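Local coordinates for 2,4-dihydroxyhept-2-ene-1,7-dioic acid aldolase (Kordia algicida OT-1, PDB 6BDE), which binds heme through an axial ligand on its iron and, as an H-NOX family member, probably senses nitric oxide or related gases, at residues L12-K16 with F17-M21; E100-I103 with H104-R108. The protein carries 1 engineered substitution. All coordinates share one frame; numbering follows the deposited sequence.

In the fold
Contact 1 (12-16 with 17-21) comes first along the chain, at the turn where helix 3-17 hands over to helix 19-27; contact 2 (100-103 with 104-108) follows much later, within helix 99-110. Their centres lie about 31 Å apart and their nearest atoms about 17 Å apart, on opposite sides of the chain's centre, so neither touches the other. Both belong to the same H-NOX domain. Contact 1 is a surface corner of the helical part of the fold, packed on helices 45-59 and 63-81 and away from the heme site. Contact 2 carries the heme ligand His104, on the helix that supplies the iron's protein bond in this domain.

Contact 1: residues L12-K16 with F17-M21; sequences LVEDK and FGLEM
Val13 touches Phe17 and Gly18 through its carbonyl O and Met21 through its side chain. The carbonyl O accepts a hydrogen bond from Phe17 N at 2.8 Å, the last sound i to i+4 bond before the helix ends. The same O also takes a weak bond from Gly18 N, so two successive N-H groups converge on one acceptor. CG1, held anti to the backbone N (chi1 177°), reaches Met21 CG at 4.1 Å, the two side chains crossing at about a right angle. Glu14 contributes a second weak acceptor for Gly18 N, its O lying 3.3 Å from that nitrogen. Its side chain runs alongside Leu19, pointing the same way, and Leu19 CD1 sits beside the carboxylate, 3.4 Å from Glu14 OE2. Lys16 lays its aliphatic stem over one face of its neighbour's ring: CG is 3.7 Å from the Phe17 ring centroid and 17° off the normal, a CH-pi contact. Beyond CG the chain bends repeatedly, carrying the ammonium end away. Gly18 then leaves helical geometry with positive phi (109°), a conformation that glycine takes easily; it doubles as the N-cap residue of the next helix. The result is a tight corner between helix 3-17 and helix 19-27. Val13 and Met21 both rest on Leu55 of helix 45-59, while Phe17 bridges Thr59 of that helix and Leu66 of helix 63-81.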
loop_
_atom_site.group_PDB
_atom_site.type_symbol
_atom_site.label_atom_id
_atom_site.label_comp_id
_atom_site.label_asym_id
_atom_site.label_seq_id
_atom_site.Cartn_x
_atom_site.Cartn_y
_atom_site.Cartn_z
ATOM N N LEU A 12 9.199 -2.253 -9.997
ATOM C CA LEU A 12 9.329 -0.818 -9.770
ATOM C C LEU A 12 10.766 -0.439 -9.432
ATOM O O LEU A 12 11.240 0.632 -9.828
ATOM C CB LEU A 12 8.378 -0.382 -8.656
ATOM C CG LEU A 12 8.171 1.122 -8.472
ATOM C CD1 LEU A 12 7.786 1.773 -9.791
ATOM C CD2 LEU A 12 7.115 1.384 -7.414
ATOM N N VAL A 13 11.472 -1.302 -8.698
ATOM C CA VAL A 13 12.877 -1.042 -8.392
ATOM C C VAL A 13 13.706 -1.046 -9.671
ATOM O O VAL A 13 14.581 -0.194 -9.866
ATOM C CB VAL A 13 13.403 -2.068 -7.371
ATOM C CG1 VAL A 13 14.885 -1.849 -7.111
ATOM C CG2 VAL A 13 12.611 -1.980 -6.076
ATOM N N GLU A 14 13.443 -2.005 -10.561
ATOM C CA GLU A 14 14.119 -2.024 -11.854
ATOM C C GLU A 14 13.763 -0.792 -12.676
ATOM O O GLU A 14 14.626 -0.213 -13.349
ATOM C CB GLU A 14 13.758 -3.302 -12.614
ATOM C CG GLU A 14 13.752 -3.151 -14.126
ATOM C CD GLU A 14 14.164 -4.418 -14.848
ATOM O OE1 GLU A 14 14.895 -4.316 -15.854
ATOM O OE2 GLU A 14 13.754 -5.516 -14.412
ATOM N N ASP A 15 12.498 -0.369 -12.620
ATOM C CA ASP A 15 12.059 0.778 -13.406
ATOM C C ASP A 15 12.706 2.071 -12.924
ATOM O O ASP A 15 13.080 2.925 -13.736
ATOM C CB ASP A 15 10.535 0.886 -13.356
ATOM C CG ASP A 15 10.023 2.222 -13.861
ATOM O OD1 ASP A 15 10.698 2.845 -14.704
ATOM O OD2 ASP A 15 8.941 2.652 -13.407
ATOM N N LYS A 16 12.857 2.234 -11.611
ATOM C CA LYS A 16 13.305 3.500 -11.042
ATOM C C LYS A 16 14.804 3.555 -10.777
ATOM O O LYS A 16 15.431 4.589 -11.030
ATOM C CB LYS A 16 12.549 3.788 -9.740
ATOM C CG LYS A 16 12.960 5.084 -9.055
ATOM C CD LYS A 16 12.676 6.296 -9.930
ATOM C CE LYS A 16 11.189 6.452 -10.191
ATOM N NZ LYS A 16 10.418 6.532 -8.922
ATOM N N PHE A 17 15.400 2.472 -10.275
ATOM C CA PHE A 17 16.791 2.494 -9.845
ATOM C C PHE A 17 17.718 1.617 -10.677
ATOM O O PHE A 17 18.940 1.738 -10.536
ATOM C CB PHE A 17 16.896 2.080 -8.369
ATOM C CG PHE A 17 16.082 2.936 -7.440
ATOM C CD1 PHE A 17 14.810 2.547 -7.048
ATOM C CD2 PHE A 17 16.579 4.145 -6.981
ATOM C CE1 PHE A 17 14.061 3.336 -6.197
ATOM C CE2 PHE A 17 15.833 4.939 -6.132
ATOM C CZ PHE A 17 14.573 4.535 -5.740
ATOM N N GLY A 18 17.190 0.738 -11.514
ATOM C CA GLY A 18 18.019 -0.039 -12.408
ATOM C C GLY A 18 18.087 -1.507 -12.008
ATOM O O GLY A 18 17.828 -1.889 -10.862
ATOM N N LEU A 19 18.459 -2.337 -12.987
ATOM C CA LEU A 19 18.517 -3.780 -12.766
ATOM C C LEU A 19 19.620 -4.160 -11.788
ATOM O O LEU A 19 19.475 -5.134 -11.039
ATOM C CB LEU A 19 18.724 -4.504 -14.097
ATOM C CG LEU A 19 18.512 -6.019 -14.094
ATOM C CD1 LEU A 19 17.035 -6.353 -13.967
ATOM C CD2 LEU A 19 19.109 -6.649 -15.344
ATOM N N GLU A 20 20.728 -3.415 -11.784
ATOM C CA GLU A 20 21.819 -3.719 -10.867
ATOM C C GLU A 20 21.409 -3.516 -9.415
ATOM O O GLU A 20 21.894 -4.232 -8.531
ATOM C CB GLU A 20 23.042 -2.862 -11.199
ATOM C CG GLU A 20 22.742 -1.383 -11.399
ATOM C CD GLU A 20 22.358 -1.048 -12.827
ATOM O OE1 GLU A 20 21.648 -0.041 -13.034
ATOM O OE2 GLU A 20 22.763 -1.793 -13.743
ATOM N N MET A 21 20.527 -2.550 -9.144
ATOM C CA MET A 21 20.041 -2.374 -7.781
ATOM C C MET A 21 19.138 -3.530 -7.365
ATOM O O MET A 21 19.164 -3.946 -6.201
ATOM C CB MET A 21 19.311 -1.035 -7.655
ATOM C CG MET A 21 18.729 -0.745 -6.280
ATOM S SD MET A 21 19.997 -0.616 -5.002
ATOM C CE MET A 21 20.826 0.900 -5.474
#

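Contact 2: residues E100-I103 with H104-R108; sequences ENHI and HVEVR. With HEM (protoporphyrin IX containing Fe), chain B.
His102 O receives Glu106 N at 3.0 Å and Ile103 O receives Val107 N at 3.1 Å, i to i+4 bonds that carry the helix on from the wider pi-type turn at 100-103. Val105 CG2 reaches back to Glu100 O, while the CG of Glu106 approaches NE2 of the His102 ring obliquely at 4.0 Å. Tyr89 OH bonds to His102 ND1, and Lys109 forms a salt bridge with Glu106. Towards the heme, the ring of His104 projects NE2 onto the iron at 2.0 Å. Ile103 CG2 comes within 3.6 Å of heme C4B, and Val107 CG2 packs 3.5 Å from heme CHB. At the other ring nitrogen, His104 ND1 donates to a water in the plane of the ring at 2.8 Å, and that water donates in turn to Glu100 OE1, which also accepts from Phe119 N. The imidazole is thus held from both nitrogens, by metal and by water, two grips that should restrain its rotation. Reaching the ring only through that water, the carboxylate of Glu100 is a second-shell group behind the axial ligand and would be expected to polarise the imidazole.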
loop_
_atom_site.group_PDB
_atom_site.type_symbol
_atom_site.label_atom_id
_atom_site.label_comp_id
_atom_site.label_asym_id
_atom_site.label_seq_id
_atom_site.Cartn_x
_atom_site.Cartn_y
_atom_site.Cartn_z
ATOM N N GLU A 100 -12.201 -2.712 4.938
ATOM C CA GLU A 100 -12.215 -3.809 5.899
ATOM C C GLU A 100 -13.356 -4.782 5.626
ATOM O O GLU A 100 -13.149 -6.001 5.598
ATOM C CB GLU A 100 -12.309 -3.255 7.321
ATOM C CG GLU A 100 -12.328 -4.322 8.406
ATOM C CD GLU A 100 -10.997 -5.037 8.552
ATOM O OE1 GLU A 100 -9.964 -4.467 8.139
ATOM O OE2 GLU A 100 -10.982 -6.167 9.082
ATOM N N ASN A 101 -14.569 -4.269 5.422
ATOM C CA ASN A 101 -15.752 -5.117 5.360
ATOM C C ASN A 101 -16.174 -5.484 3.943
ATOM O O ASN A 101 -17.181 -6.182 3.778
ATOM C CB ASN A 101 -16.922 -4.451 6.100
ATOM C CG ASN A 101 -17.291 -3.092 5.528
ATOM O OD1 ASN A 101 -16.824 -2.698 4.460
ATOM N ND2 ASN A 101 -18.140 -2.366 6.248
ATOM N N HIS A 102 -15.444 -5.044 2.918
ATOM C CA HIS A 102 -15.768 -5.468 1.561
ATOM C C HIS A 102 -14.525 -5.769 0.733
ATOM O O HIS A 102 -14.346 -6.900 0.272
ATOM C CB HIS A 102 -16.610 -4.415 0.838
ATOM C CG HIS A 102 -16.927 -4.778 -0.580
ATOM N ND1 HIS A 102 -16.807 -3.887 -1.624
ATOM C CD2 HIS A 102 -17.352 -5.942 -1.127
ATOM C CE1 HIS A 102 -17.147 -4.484 -2.752
ATOM N NE2 HIS A 102 -17.481 -5.732 -2.478
ATOM N N ILE A 103 -13.671 -4.761 0.533
ATOM C CA ILE A 103 -12.555 -4.899 -0.402
ATOM C C ILE A 103 -11.638 -6.039 0.024
ATOM O O ILE A 103 -11.408 -6.992 -0.731
ATOM C CB ILE A 103 -11.785 -3.574 -0.526
ATOM C CG1 ILE A 103 -12.626 -2.538 -1.275
ATOM C CG2 ILE A 103 -10.459 -3.797 -1.237
ATOM C CD1 ILE A 103 -12.070 -1.135 -1.205
ATOM N N HIS A 104 -11.107 -5.964 1.244
ATOM C CA HIS A 104 -10.197 -7.001 1.710
ATOM C C HIS A 104 -10.911 -8.302 2.057
ATOM O O HIS A 104 -10.243 -9.329 2.222
ATOM C CB HIS A 104 -9.390 -6.491 2.907
ATOM C CG HIS A 104 -8.210 -5.654 2.517
ATOM N ND1 HIS A 104 -7.478 -4.924 3.426
ATOM C CD2 HIS A 104 -7.638 -5.432 1.308
ATOM C CE1 HIS A 104 -6.504 -4.287 2.796
ATOM N NE2 HIS A 104 -6.580 -4.581 1.511
ATOM N N VAL A 105 -12.242 -8.289 2.163
ATOM C CA VAL A 105 -12.985 -9.543 2.221
ATOM C C VAL A 105 -12.910 -10.259 0.879
ATOM O O VAL A 105 -12.729 -11.481 0.818
ATOM C CB VAL A 105 -14.443 -9.284 2.648
ATOM C CG1 VAL A 105 -15.277 -10.547 2.486
ATOM C CG2 VAL A 105 -14.498 -8.786 4.085
ATOM N N GLU A 106 -13.036 -9.508 -0.218
ATOM C CA GLU A 106 -12.907 -10.099 -1.545
ATOM C C GLU A 106 -11.484 -10.576 -1.799
ATOM O O GLU A 106 -11.275 -11.589 -2.477
ATOM C CB GLU A 106 -13.330 -9.088 -2.611
ATOM C CG GLU A 106 -14.811 -8.752 -2.595
ATOM C CD GLU A 106 -15.682 -9.985 -2.715
ATOM O OE1 GLU A 106 -15.502 -10.748 -3.687
ATOM O OE2 GLU A 106 -16.547 -10.191 -1.838
ATOM N N VAL A 107 -10.493 -9.858 -1.264
ATOM C CA VAL A 107 -9.098 -10.247 -1.451
ATOM C C VAL A 107 -8.830 -11.600 -0.803
ATOM O O VAL A 107 -8.085 -12.427 -1.341
ATOM C CB VAL A 107 -8.162 -9.158 -0.896
ATOM C CG1 VAL A 107 -6.706 -9.559 -1.082
ATOM C CG2 VAL A 107 -8.446 -7.826 -1.570
ATOM N N ARG A 108 -9.434 -11.849 0.361
ATOM C CA ARG A 108 -9.244 -13.137 1.021
ATOM C C ARG A 108 -9.835 -14.276 0.202
ATOM O O ARG A 108 -9.368 -15.418 0.298
ATOM C CB ARG A 108 -9.851 -13.106 2.426
ATOM C CG ARG A 108 -9.466 -14.297 3.291
ATOM C CD ARG A 108 -9.615 -13.990 4.771
ATOM N NE ARG A 108 -8.657 -12.987 5.229
ATOM C CZ ARG A 108 -7.340 -13.169 5.259
ATOM N NH1 ARG A 108 -6.819 -14.318 4.852
ATOM N NH2 ARG A 108 -6.544 -12.202 5.694
HETATM C CHA HEM B . -1.977 -5.854 1.363
HETATM C CHB HEM B . -5.441 -6.526 -2.764
HETATM C CHC HEM B . -7.637 -1.573 -1.749
HETATM C CHD HEM B . -3.997 -0.792 2.234
HETATM C C1A HEM B . -3.013 -6.162 0.045
HETATM C C2A HEM B . -2.516 -7.286 -0.655
HETATM C C3A HEM B . -3.373 -7.447 -1.667
HETATM C C4A HEM B . -4.311 -6.408 -1.505
HETATM C CMA HEM B . -3.345 -8.521 -2.752
HETATM C CAA HEM B . -1.298 -8.145 -0.316
HETATM C CBA HEM B . -1.758 -9.263 0.626
HETATM C CGA HEM B . -0.630 -10.251 0.909
HETATM O O1A HEM B . -0.880 -11.334 1.503
HETATM O O2A HEM B . 0.549 -9.990 0.551
HETATM C C1B HEM B . -6.234 -5.074 -2.705
HETATM C C2B HEM B . -7.135 -4.671 -3.888
HETATM C C3B HEM B . -7.666 -3.389 -3.560
HETATM C C4B HEM B . -7.084 -3.069 -2.213
HETATM C CMB HEM B . -7.408 -5.491 -5.149
HETATM C CAB HEM B . -8.629 -2.526 -4.369
HETATM C CBB HEM B . -9.803 -2.995 -4.738
HETATM C C1C HEM B . -6.541 -1.164 -0.499
HETATM C C2C HEM B . -6.598 0.220 -0.222
HETATM C C3C HEM B . -5.699 0.405 0.760
HETATM C C4C HEM B . -5.170 -0.876 1.008
HETATM C CMC HEM B . -7.485 1.270 -0.887
HETATM C CAC HEM B . -5.339 1.710 1.462
HETATM C CBC HEM B . -5.810 1.953 2.666
HETATM C C1D HEM B . -3.232 -2.275 2.096
HETATM C C2D HEM B . -1.941 -2.240 2.879
HETATM C C3D HEM B . -1.369 -3.527 2.693
HETATM C C4D HEM B . -2.347 -4.305 1.785
HETATM C CMD HEM B . -1.375 -1.089 3.708
HETATM C CAD HEM B . -0.051 -4.032 3.280
HETATM C CBD HEM B . -0.284 -5.205 4.227
HETATM C CGD HEM B . -0.329 -4.686 5.659
HETATM O O1D HEM B . -0.422 -3.448 5.870
HETATM O O2D HEM B . -0.279 -5.497 6.620
HETATM N NA HEM B . -4.123 -5.482 -0.466
HETATM N NB HEM B . -6.107 -4.007 -1.600
HETATM N NC HEM B . -5.605 -1.936 0.199
HETATM N ND HEM B . -3.563 -3.489 1.300
HETATM FE FE HEM B . -5.211 -3.916 0.209
HETATM O O HOH W 1 -8.260 -4.293 6.082
#